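Local coordinates for protein phosphodiesterase (Salpingoeca rosetta, PDB 7CJ3) that is a rhodopsin-like membrane protein that carries covalently bound retinal within a bundle of transmembrane helices, at residues A96-V101 with C138-Y143; M231-F236 with Y262-G267; P237-L242 with E254-V259. One frame throughout, in Å; residues are numbered along the deposited sequence.

Interaction 1: A96-V101 with C138-Y143. With OLC ((2R)-2,3-dihydroxypropyl (9Z)-octadec-9-enoate), chain Q; RET (retinal), chain K; OLC ((2R)-2,3-dihydroxypropyl (9Z)-octadec-9-enoate), chain R.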
# COMPACT_ATOMS: atom_id res chain seq x y z
N ALA B 96 -7.34 11.53 -5.07
CA ALA B 96 -7.60 11.50 -3.61
C ALA B 96 -9.00 10.94 -3.34
O ALA B 96 -9.09 10.07 -2.47
CB ALA B 96 -7.39 12.87 -3.04
N TYR B 97 -10.05 11.39 -4.07
CA TYR B 97 -11.46 10.95 -3.89
C TYR B 97 -11.61 9.49 -4.33
O TYR B 97 -12.20 8.66 -3.58
CB TYR B 97 -12.45 11.84 -4.66
CG TYR B 97 -12.67 13.19 -4.02
CD1 TYR B 97 -12.14 14.36 -4.55
CD2 TYR B 97 -13.43 13.29 -2.86
CE1 TYR B 97 -12.35 15.59 -3.93
CE2 TYR B 97 -13.64 14.51 -2.23
CZ TYR B 97 -13.09 15.66 -2.76
OH TYR B 97 -13.32 16.85 -2.11
N VAL B 98 -11.10 9.16 -5.51
CA VAL B 98 -11.19 7.78 -6.05
C VAL B 98 -10.57 6.82 -5.03
O VAL B 98 -11.22 5.81 -4.70
CB VAL B 98 -10.60 7.56 -7.44
CG1 VAL B 98 -11.43 8.28 -8.49
CG2 VAL B 98 -9.15 7.93 -7.54
N ASP B 99 -9.40 7.16 -4.50
CA ASP B 99 -8.64 6.28 -3.56
C ASP B 99 -9.36 6.21 -2.22
O ASP B 99 -9.40 5.12 -1.63
CB ASP B 99 -7.20 6.77 -3.42
CG ASP B 99 -6.33 6.32 -4.59
OD1 ASP B 99 -6.86 5.62 -5.50
OD2 ASP B 99 -5.15 6.65 -4.58
N GLY B 100 -9.90 7.33 -1.76
CA GLY B 100 -10.75 7.37 -0.56
C GLY B 100 -11.99 6.51 -0.72
O GLY B 100 -12.33 5.77 0.23
N VAL B 101 -12.68 6.62 -1.87
CA VAL B 101 -13.93 5.85 -2.11
C VAL B 101 -13.57 4.37 -2.00
O VAL B 101 -14.30 3.63 -1.32
CB VAL B 101 -14.58 6.17 -3.47
CG1 VAL B 101 -15.70 5.19 -3.81
CG2 VAL B 101 -15.10 7.59 -3.50
N CYS B 138 -14.39 4.32 -11.77
CA CYS B 138 -13.85 4.05 -13.13
C CYS B 138 -14.25 5.16 -14.11
O CYS B 138 -13.42 5.65 -14.88
CB CYS B 138 -14.28 2.71 -13.69
SG CYS B 138 -13.55 1.34 -12.76
N PRO B 139 -15.54 5.53 -14.17
CA PRO B 139 -15.93 6.66 -15.01
C PRO B 139 -15.23 7.97 -14.59
O PRO B 139 -14.96 8.77 -15.45
CB PRO B 139 -17.46 6.67 -14.92
CG PRO B 139 -17.79 5.21 -14.56
CD PRO B 139 -16.70 4.84 -13.59
N THR B 140 -14.87 8.13 -13.31
CA THR B 140 -14.16 9.34 -12.81
C THR B 140 -12.69 9.28 -13.25
O THR B 140 -12.12 10.36 -13.57
CB THR B 140 -14.27 9.51 -11.28
OG1 THR B 140 -15.63 9.52 -10.83
CG2 THR B 140 -13.60 10.78 -10.83
N LEU B 141 -12.08 8.09 -13.23
CA LEU B 141 -10.68 7.87 -13.69
C LEU B 141 -10.58 8.18 -15.19
O LEU B 141 -9.56 8.77 -15.62
CB LEU B 141 -10.24 6.43 -13.39
CG LEU B 141 -9.84 6.15 -11.95
CD1 LEU B 141 -9.38 4.72 -11.77
CD2 LEU B 141 -8.78 7.13 -11.47
N LEU B 142 -11.60 7.81 -15.96
CA LEU B 142 -11.68 8.10 -17.41
C LEU B 142 -11.75 9.61 -17.62
O LEU B 142 -11.09 10.11 -18.54
CB LEU B 142 -12.89 7.38 -18.02
CG LEU B 142 -12.70 5.88 -18.22
CD1 LEU B 142 -14.01 5.24 -18.65
CD2 LEU B 142 -11.58 5.61 -19.22
N TYR B 143 -12.54 10.32 -16.81
CA TYR B 143 -12.69 11.80 -16.90
C TYR B 143 -11.33 12.43 -16.61
O TYR B 143 -10.95 13.42 -17.23
CB TYR B 143 -13.80 12.31 -15.98
CG TYR B 143 -13.74 13.80 -15.72
CD1 TYR B 143 -14.29 14.70 -16.61
CD2 TYR B 143 -13.09 14.30 -14.60
CE1 TYR B 143 -14.21 16.07 -16.38
CE2 TYR B 143 -13.00 15.65 -14.36
CZ TYR B 143 -13.55 16.54 -15.26
OH TYR B 143 -13.46 17.89 -15.03
C18 OLC Q . -6.02 9.63 4.90
C10 OLC Q . -12.23 11.07 0.42
C9 OLC Q . -11.55 12.16 0.05
C17 OLC Q . -7.24 8.75 5.14
C11 OLC Q . -11.64 10.28 1.56
C8 OLC Q . -10.24 12.56 0.71
C24 OLC Q . -13.33 23.78 -2.88
C16 OLC Q . -8.34 8.90 4.07
C12 OLC Q . -12.51 9.20 2.20
C7 OLC Q . -9.88 14.04 0.56
C15 OLC Q . -9.52 7.94 4.38
C13 OLC Q . -11.81 8.73 3.50
C6 OLC Q . -9.90 14.55 -0.87
C14 OLC Q . -10.61 7.80 3.30
C5 OLC Q . -8.92 15.75 -1.02
C4 OLC Q . -9.58 17.12 -1.18
C3 OLC Q . -9.14 17.86 -2.44
C2 OLC Q . -10.22 18.81 -2.96
C21 OLC Q . -11.63 21.98 -3.29
C1 OLC Q . -10.16 20.19 -2.30
C22 OLC Q . -11.87 23.34 -2.60
O19 OLC Q . -9.96 20.32 -1.10
O25 OLC Q . -14.10 24.20 -1.72
O23 OLC Q . -11.55 23.28 -1.20
O20 OLC Q . -10.34 21.42 -3.09
C1 RET K . -16.20 -6.90 -15.57
C2 RET K . -17.33 -7.77 -16.13
C3 RET K . -16.93 -8.65 -17.23
C4 RET K . -16.31 -7.86 -18.36
C5 RET K . -15.49 -6.67 -17.94
C6 RET K . -15.32 -6.29 -16.65
C7 RET K . -14.32 -5.26 -16.35
C8 RET K . -14.07 -4.61 -15.14
C9 RET K . -13.26 -3.46 -14.91
C10 RET K . -13.13 -2.86 -13.63
C11 RET K . -12.24 -1.86 -13.22
C12 RET K . -12.01 -1.34 -11.95
C13 RET K . -11.15 -0.29 -11.59
C14 RET K . -11.11 0.18 -10.29
C15 RET K . -10.70 1.52 -9.88
C16 RET K . -16.92 -5.80 -14.76
C17 RET K . -15.37 -7.77 -14.61
C18 RET K . -14.88 -5.97 -19.14
C19 RET K . -12.49 -2.82 -16.02
C20 RET K . -10.26 0.28 -12.66
C18 OLC R . -24.15 11.55 -13.38
C10 OLC R . -21.95 17.52 -11.08
C9 OLC R . -21.10 16.49 -11.02
C17 OLC R . -25.39 12.25 -12.84
C11 OLC R . -23.26 17.47 -11.85
C8 OLC R . -21.31 15.13 -11.69
C16 OLC R . -25.35 13.77 -13.00
C12 OLC R . -24.31 16.75 -11.01
C7 OLC R . -20.03 14.66 -12.42
C15 OLC R . -26.65 14.47 -12.59
C13 OLC R . -25.69 16.70 -11.70
C6 OLC R . -19.19 13.60 -11.70
C14 OLC R . -26.48 15.41 -11.39
C5 OLC R . -17.81 13.44 -12.38
C4 OLC R . -16.80 12.65 -11.53
C3 OLC R . -15.59 13.46 -11.08

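Interaction 2: M231-F236 with Y262-G267. With RET (retinal), chain K; OLC ((2R)-2,3-dihydroxypropyl (9Z)-octadec-9-enoate), chain L.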
# COMPACT_ATOMS: atom_id res chain seq x y z
N MET B 231 -2.80 -2.60 -18.77
CA MET B 231 -2.23 -3.75 -18.04
C MET B 231 -3.14 -4.04 -16.84
O MET B 231 -3.66 -5.17 -16.78
CB MET B 231 -0.78 -3.46 -17.62
CG MET B 231 -0.20 -4.30 -16.50
SD MET B 231 0.61 -5.83 -17.07
CE MET B 231 0.15 -7.01 -15.79
N SER B 232 -3.39 -3.04 -15.99
CA SER B 232 -4.11 -3.18 -14.69
C SER B 232 -5.59 -3.53 -14.89
O SER B 232 -6.02 -4.48 -14.27
CB SER B 232 -3.95 -1.94 -13.87
OG SER B 232 -4.37 -0.78 -14.56
N TRP B 233 -6.33 -2.80 -15.72
CA TRP B 233 -7.80 -2.91 -15.83
C TRP B 233 -8.17 -4.25 -16.45
O TRP B 233 -9.31 -4.72 -16.23
CB TRP B 233 -8.40 -1.79 -16.68
CG TRP B 233 -8.42 -0.42 -16.07
CD1 TRP B 233 -7.50 0.15 -15.24
CD2 TRP B 233 -9.42 0.58 -16.31
NE1 TRP B 233 -7.87 1.44 -14.94
CE2 TRP B 233 -9.04 1.73 -15.58
CE3 TRP B 233 -10.58 0.63 -17.09
CZ2 TRP B 233 -9.79 2.90 -15.61
CZ3 TRP B 233 -11.32 1.78 -17.12
CH2 TRP B 233 -10.93 2.90 -16.39
N SER B 234 -7.28 -4.83 -17.24
CA SER B 234 -7.56 -6.08 -17.99
C SER B 234 -7.63 -7.26 -17.03
O SER B 234 -8.11 -8.30 -17.42
CB SER B 234 -6.54 -6.30 -19.05
OG SER B 234 -6.81 -5.45 -20.16
N ILE B 235 -7.20 -7.08 -15.79
CA ILE B 235 -7.13 -8.22 -14.84
C ILE B 235 -8.54 -8.58 -14.40
O ILE B 235 -8.81 -9.77 -14.23
CB ILE B 235 -6.15 -7.91 -13.70
CG1 ILE B 235 -4.73 -7.91 -14.26
CG2 ILE B 235 -6.29 -8.88 -12.55
CD1 ILE B 235 -3.82 -6.97 -13.55
N PHE B 236 -9.44 -7.62 -14.29
CA PHE B 236 -10.82 -7.86 -13.78
C PHE B 236 -11.58 -8.81 -14.72
O PHE B 236 -11.99 -9.87 -14.28
CB PHE B 236 -11.53 -6.54 -13.50
CG PHE B 236 -10.72 -5.64 -12.62
CD1 PHE B 236 -10.52 -5.96 -11.28
CD2 PHE B 236 -10.09 -4.52 -13.14
CE1 PHE B 236 -9.76 -5.15 -10.47
CE2 PHE B 236 -9.32 -3.72 -12.32
CZ PHE B 236 -9.15 -4.03 -10.99
N TYR B 262 -6.13 -2.02 -6.41
CA TYR B 262 -5.06 -1.20 -5.80
C TYR B 262 -4.09 -0.76 -6.90
O TYR B 262 -3.83 0.46 -7.01
CB TYR B 262 -4.35 -1.95 -4.69
CG TYR B 262 -3.28 -1.11 -4.05
CD1 TYR B 262 -3.60 -0.02 -3.26
CD2 TYR B 262 -1.94 -1.36 -4.27
CE1 TYR B 262 -2.62 0.78 -2.70
CE2 TYR B 262 -0.95 -0.59 -3.70
CZ TYR B 262 -1.29 0.50 -2.93
OH TYR B 262 -0.31 1.29 -2.39
N ALA B 263 -3.57 -1.73 -7.67
CA ALA B 263 -2.59 -1.51 -8.75
C ALA B 263 -3.15 -0.47 -9.71
O ALA B 263 -2.45 0.52 -9.96
CB ALA B 263 -2.30 -2.81 -9.45
N ALA B 264 -4.37 -0.67 -10.22
CA ALA B 264 -4.98 0.21 -11.24
C ALA B 264 -4.92 1.67 -10.77
O ALA B 264 -4.55 2.55 -11.59
CB ALA B 264 -6.40 -0.19 -11.51
N LYS B 265 -5.25 1.91 -9.49
CA LYS B 265 -5.40 3.27 -8.93
C LYS B 265 -4.03 3.85 -8.54
O LYS B 265 -3.73 4.96 -9.00
CB LYS B 265 -6.43 3.25 -7.80
CG LYS B 265 -7.76 2.73 -8.31
CD LYS B 265 -8.92 3.05 -7.41
CE LYS B 265 -10.26 3.03 -8.11
NZ LYS B 265 -10.64 1.67 -8.53
N VAL B 266 -3.21 3.16 -7.75
CA VAL B 266 -1.97 3.81 -7.22
C VAL B 266 -0.93 3.93 -8.34
O VAL B 266 -0.02 4.79 -8.24
CB VAL B 266 -1.38 3.06 -6.02
CG1 VAL B 266 -2.40 2.98 -4.89
CG2 VAL B 266 -0.88 1.68 -6.45
N GLY B 267 -1.07 3.07 -9.35
CA GLY B 267 -0.30 3.18 -10.60
C GLY B 267 -0.37 4.58 -11.18
O GLY B 267 0.67 5.04 -11.63
C1 RET K . -16.20 -6.90 -15.57
C2 RET K . -17.33 -7.77 -16.13
C3 RET K . -16.93 -8.65 -17.23
C4 RET K . -16.31 -7.86 -18.36
C5 RET K . -15.49 -6.67 -17.94
C6 RET K . -15.32 -6.29 -16.65
C7 RET K . -14.32 -5.26 -16.35
C8 RET K . -14.07 -4.61 -15.14
C9 RET K . -13.26 -3.46 -14.91
C10 RET K . -13.13 -2.86 -13.63
C11 RET K . -12.24 -1.86 -13.22
C12 RET K . -12.01 -1.34 -11.95
C13 RET K . -11.15 -0.29 -11.59
C14 RET K . -11.11 0.18 -10.29
C15 RET K . -10.70 1.52 -9.88
C16 RET K . -16.92 -5.80 -14.76
C17 RET K . -15.37 -7.77 -14.61
C18 RET K . -14.88 -5.97 -19.14
C19 RET K . -12.49 -2.82 -16.02
C20 RET K . -10.26 0.28 -12.66
C18 OLC L . -1.04 -3.50 -2.28
C10 OLC L . -4.35 -10.29 -1.56
C9 OLC L . -3.29 -11.06 -1.87
C17 OLC L . -2.47 -3.77 -1.81
C11 OLC L . -4.38 -9.27 -0.45
C8 OLC L . -2.02 -10.90 -1.07
C24 OLC L . -4.83 -21.55 3.35
C16 OLC L . -2.38 -4.43 -0.48
C12 OLC L . -4.90 -8.04 -1.10
C7 OLC L . -0.93 -11.72 -1.68
C15 OLC L . -1.85 -5.85 -0.68
C13 OLC L . -4.17 -6.82 -0.66
C6 OLC L . -1.34 -13.19 -1.73
C14 OLC L . -2.83 -6.83 -1.33
C5 OLC L . -1.64 -13.87 -0.42
C4 OLC L . -2.95 -14.58 -0.59
C3 OLC L . -3.22 -15.47 0.62
C2 OLC L . -2.30 -16.67 0.68
C21 OLC L . -3.56 -20.19 1.78
C1 OLC L . -3.17 -17.89 0.82
C22 OLC L . -4.22 -20.14 3.14
O19 OLC L . -4.26 -17.88 0.25
O25 OLC L . -5.93 -21.54 4.29
O23 OLC L . -3.27 -19.69 4.18
O20 OLC L . -2.73 -19.04 1.63
O HOH W 1 -5.77 3.25 -14.02

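Interaction 3: P237-L242 with E254-V259. With OLC ((2R)-2,3-dihydroxypropyl (9Z)-octadec-9-enoate), chain L; RET (retinal), chain K.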
# COMPACT_ATOMS: atom_id res chain seq x y z
N PRO B 237 -11.73 -8.48 -16.02
CA PRO B 237 -12.41 -9.38 -16.95
C PRO B 237 -11.75 -10.76 -16.96
O PRO B 237 -12.47 -11.74 -17.04
CB PRO B 237 -12.29 -8.71 -18.32
CG PRO B 237 -11.24 -7.62 -18.16
CD PRO B 237 -11.24 -7.26 -16.69
N LEU B 238 -10.42 -10.82 -16.82
CA LEU B 238 -9.67 -12.10 -16.79
C LEU B 238 -10.05 -12.89 -15.54
O LEU B 238 -10.40 -14.05 -15.67
CB LEU B 238 -8.16 -11.83 -16.86
CG LEU B 238 -7.26 -13.06 -17.06
CD1 LEU B 238 -7.79 -14.00 -18.13
CD2 LEU B 238 -5.85 -12.66 -17.43
N VAL B 239 -10.06 -12.27 -14.36
CA VAL B 239 -10.45 -12.98 -13.11
C VAL B 239 -11.87 -13.53 -13.25
O VAL B 239 -12.08 -14.72 -12.91
CB VAL B 239 -10.34 -12.07 -11.88
CG1 VAL B 239 -10.88 -12.79 -10.64
CG2 VAL B 239 -8.91 -11.62 -11.68
N GLU B 240 -12.80 -12.72 -13.73
CA GLU B 240 -14.22 -13.10 -13.84
C GLU B 240 -14.35 -14.31 -14.79
O GLU B 240 -14.96 -15.32 -14.38
CB GLU B 240 -15.07 -11.88 -14.25
CG GLU B 240 -16.37 -11.74 -13.44
CD GLU B 240 -16.41 -12.31 -12.02
OE1 GLU B 240 -16.80 -13.50 -11.85
OE2 GLU B 240 -16.03 -11.58 -11.08
N PHE B 241 -13.75 -14.25 -15.97
CA PHE B 241 -13.74 -15.36 -16.97
C PHE B 241 -13.27 -16.67 -16.35
O PHE B 241 -13.98 -17.67 -16.46
CB PHE B 241 -12.81 -15.04 -18.14
CG PHE B 241 -12.86 -16.11 -19.20
CD1 PHE B 241 -13.98 -16.24 -20.01
CD2 PHE B 241 -11.82 -17.02 -19.35
CE1 PHE B 241 -14.04 -17.22 -20.98
CE2 PHE B 241 -11.90 -18.03 -20.30
CZ PHE B 241 -13.00 -18.12 -21.12
N LEU B 242 -12.09 -16.66 -15.73
CA LEU B 242 -11.39 -17.84 -15.16
C LEU B 242 -12.16 -18.42 -13.97
O LEU B 242 -12.08 -19.65 -13.77
CB LEU B 242 -9.99 -17.43 -14.72
CG LEU B 242 -8.99 -17.24 -15.86
CD1 LEU B 242 -7.71 -16.56 -15.38
CD2 LEU B 242 -8.67 -18.57 -16.51
N GLU B 254 -10.62 -13.29 -5.57
CA GLU B 254 -10.80 -12.11 -4.68
C GLU B 254 -9.45 -11.45 -4.44
O GLU B 254 -9.36 -10.19 -4.54
CB GLU B 254 -11.52 -12.55 -3.40
CG GLU B 254 -13.01 -12.82 -3.65
CD GLU B 254 -13.69 -11.70 -4.41
OE1 GLU B 254 -13.87 -11.85 -5.62
OE2 GLU B 254 -13.99 -10.66 -3.81
N ALA B 255 -8.41 -12.26 -4.20
CA ALA B 255 -7.02 -11.81 -4.00
C ALA B 255 -6.57 -11.03 -5.24
O ALA B 255 -6.12 -9.89 -5.13
CB ALA B 255 -6.13 -12.99 -3.73
N MET B 256 -6.73 -11.62 -6.42
CA MET B 256 -6.27 -10.98 -7.68
C MET B 256 -7.03 -9.66 -7.85
O MET B 256 -6.39 -8.67 -8.24
CB MET B 256 -6.47 -11.91 -8.87
CG MET B 256 -5.60 -13.16 -8.79
SD MET B 256 -5.89 -14.44 -10.08
CE MET B 256 -5.85 -13.46 -11.58
N ASN B 257 -8.32 -9.62 -7.49
CA ASN B 257 -9.17 -8.42 -7.67
C ASN B 257 -8.63 -7.28 -6.81
O ASN B 257 -8.45 -6.16 -7.36
CB ASN B 257 -10.63 -8.71 -7.37
CG ASN B 257 -11.35 -9.34 -8.54
OD1 ASN B 257 -11.21 -8.91 -9.68
ND2 ASN B 257 -12.17 -10.34 -8.25
N CYS B 258 -8.36 -7.57 -5.53
CA CYS B 258 -7.82 -6.62 -4.52
C CYS B 258 -6.51 -6.00 -5.00
O CYS B 258 -6.40 -4.75 -4.96
CB CYS B 258 -7.60 -7.31 -3.18
SG CYS B 258 -9.15 -7.91 -2.45
N VAL B 259 -5.58 -6.86 -5.45
CA VAL B 259 -4.24 -6.45 -5.97
C VAL B 259 -4.42 -5.58 -7.23
O VAL B 259 -3.76 -4.54 -7.32
CB VAL B 259 -3.34 -7.68 -6.23
CG1 VAL B 259 -1.94 -7.27 -6.71
CG2 VAL B 259 -3.22 -8.56 -4.98
C18 OLC L . -1.04 -3.50 -2.28
C10 OLC L . -4.35 -10.29 -1.56
C9 OLC L . -3.29 -11.06 -1.87
C17 OLC L . -2.47 -3.77 -1.81
C11 OLC L . -4.38 -9.27 -0.45
C8 OLC L . -2.02 -10.90 -1.07
C24 OLC L . -4.83 -21.55 3.35
C16 OLC L . -2.38 -4.43 -0.48
C12 OLC L . -4.90 -8.04 -1.10
C7 OLC L . -0.93 -11.72 -1.68
C15 OLC L . -1.85 -5.85 -0.68
C13 OLC L . -4.17 -6.82 -0.66
C6 OLC L . -1.34 -13.19 -1.73
C14 OLC L . -2.83 -6.83 -1.33
C5 OLC L . -1.64 -13.87 -0.42
C4 OLC L . -2.95 -14.58 -0.59
C3 OLC L . -3.22 -15.47 0.62
C2 OLC L . -2.30 -16.67 0.68
C21 OLC L . -3.56 -20.19 1.78
C1 OLC L . -3.17 -17.89 0.82
C22 OLC L . -4.22 -20.14 3.14
O19 OLC L . -4.26 -17.88 0.25
O25 OLC L . -5.93 -21.54 4.29
O23 OLC L . -3.27 -19.69 4.18
O20 OLC L . -2.73 -19.04 1.63
C1 RET K . -16.20 -6.90 -15.57
C2 RET K . -17.33 -7.77 -16.13
C3 RET K . -16.93 -8.65 -17.23
C4 RET K . -16.31 -7.86 -18.36
C5 RET K . -15.49 -6.67 -17.94
C6 RET K . -15.32 -6.29 -16.65
C7 RET K . -14.32 -5.26 -16.35
C8 RET K . -14.07 -4.61 -15.14
C9 RET K . -13.26 -3.46 -14.91
C10 RET K . -13.13 -2.86 -13.63
C11 RET K . -12.24 -1.86 -13.22
C12 RET K . -12.01 -1.34 -11.95
C13 RET K . -11.15 -0.29 -11.59
C14 RET K . -11.11 0.18 -10.29
C15 RET K . -10.70 1.52 -9.88
C16 RET K . -16.92 -5.80 -14.76
C17 RET K . -15.37 -7.77 -14.61
C18 RET K . -14.88 -5.97 -19.14
C19 RET K . -12.49 -2.82 -16.02
C20 RET K . -10.26 0.28 -12.66

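Interaction 1: A96-V101 with C138-Y143
Val98 meets Thr140 and Leu141 chiefly through methyl groups, in a helix-helix contact inside the transmembrane bundle of a rhodopsin-type fold. Its two branches divide the work: CG1 approaches Thr140 CG2 at 4.1 Å, and CG2 approaches Leu141 CD2 at 4.0 Å. With Val98 CG1 anti to its own carbonyl carbon (chi1 -68°), both methyls face the other helix. The Val98 and Thr140 side chains pass antiparallel to one another, whereas Leu141 reaches Val98 at a slant. The contact between helices 86-111 and 128-149 is small: the nearest CA atoms, of Val98 and Thr140, are 7.5 Å apart, and 116 Å² is buried in total.

The hydroxyl of Thr140 takes no part in this apolar meeting. OG1 bonds to Ile136 O one turn back; the helix is kinked here, the N atoms of Pro139 and Thr140 having no bond to the turn before. Thr140 CG2 is shared between Val98 CG1 and the end of a monoolein chain. Leu141 works on two fronts: CD2 serves Val98, and CD1 lies 3.9 Å from C15 of retinal. Cys138 also lines the pocket, through SG. Asp99, next in sequence to Val98, lies close to Asp76 of helix 58-81. On the lipid-facing flank, another monoolein runs along Ala96, Tyr97 and Gly100, and its C6 atom sits 3.8 Å above the centre of the Tyr97 ring.

Interaction 2: M231-F236 with Y262-G267
A single water links Trp233 to Ala264: it donates to Ala264 O at 2.8 Å and accepts from Trp233 NE1 at 2.9 Å. The water thus joins the indole N-H of one segment to a backbone carbonyl of the other. No direct hydrogen bond crosses; Trp233 CD1 packs 3.9 Å from Ala264 CB. The backbones come closest at Ser232 and Ala264, whose CA atoms are 4.9 Å apart, a spacing permitted by the small side chains on both sides. Ser232 OG is turned between its own N and carbonyl carbon (chi1 55°); it rests against Ala264 CA at 3.5 Å while hydrogen-bonding to Glu228 O.

This is the retinal-binding core of the microbial-rhodopsin fold, where helix 250-277 supplies the lysine. Lys265 NZ is covalently joined to retinal C15 (1.4 Å), the Schiff-base attachment of this family, and its chain bends at the last torsion (chi4 68°) to get there. Asp261 OD1 hydrogen-bonds to the same nitrogen, and Glu133 OE2 does so weakly.

Aromatic groups from 231-236 wall the polyene. Retinal methyl C20, at the edge of the polyene, lies 3.4 Å above the Trp233 plane, offset toward the rim, while Phe236 lays a ring face over the polyene at C12, next to the carbon that carries C20. Across the dimer interface the Tyr262 ring meets Phe71 of the second subunit edge-to-face, and Ala263 packs on that same Phe71.

Interaction 3: P237-L242 with E254-V259
Val239 is the residue of 237-242 that meets Met256 and Asn257. Earlier in the segment, CB of Pro237 is directed away from 254-259, and the ring lies against retinal, with CD 3.7 Å from C7 and CB 3.8 Å from C5. Two residues on, Val239 splits its methyls between its two partners. CG2 packs on Met256, 3.6 Å from CE and 3.7 Å from CB; the methionine chain bends at chi3 (50°), which brings its terminal methyl back to the valine. CG1, anti to the backbone N (chi1 174°), lies 3.7 Å from Asn257 ND2. The Val239 and Met256 side chains run past one another in opposite senses, and Asn257 lies at a slant to the valine.

At Glu240 the chemistry changes. Its OE2 forms a salt bridge with Arg243, which also bridges to Glu254 OE1, so a single guanidinium lies between carboxylates from both helices; this would be expected to offset their mutual repulsion across the 5.9 Å separating Glu240 OE2 from Glu254 OE1. Within 254-259, Asn257 ND2 gives a weak hydrogen bond to Glu254 OE1 (143° at the hydrogen), consistent with the amide's placement beside Val239. Glu254 OE2 is gripped in turn by Arg130 and Tyr62. Leu242, near the end of the helix, packs on Tyr247 and Ile248 of the connecting loop.

The contact thus closes a helical hairpin of 235-245 and 250-277 joined by a short turn. Helix 58-81 covers the next side of 250-277, touching Glu254, Ala255 and Cys258; a monoolein chain lies along Ala255, Cys258 and Val259, and Val259 also packs on Val67 of the second subunit.

How the interactions relate
All three contacts join helices of one bundle and touch retinal; all three are buried, but interaction 3 lies farther from the centre of the chain, with Met256 only partly buried. Interactions 1 and 2 are the more central and adjoin directly, through Asp99 against Lys265 and Leu142 against Trp233. Interactions 2 and 3 share helices 235-245 and 250-277, with 3 nested inside the loop closed by 2; Phe236 packs on Asn257 between them. Interactions 1 and 3 do not touch, their nearest atoms being about 10 Å apart. Chemistry follows place: interaction 1 is methyl packing, interaction 2 adds a water bridge beside the retinal linkage, and interaction 3 sets apolar packing next to a salt-bridge network.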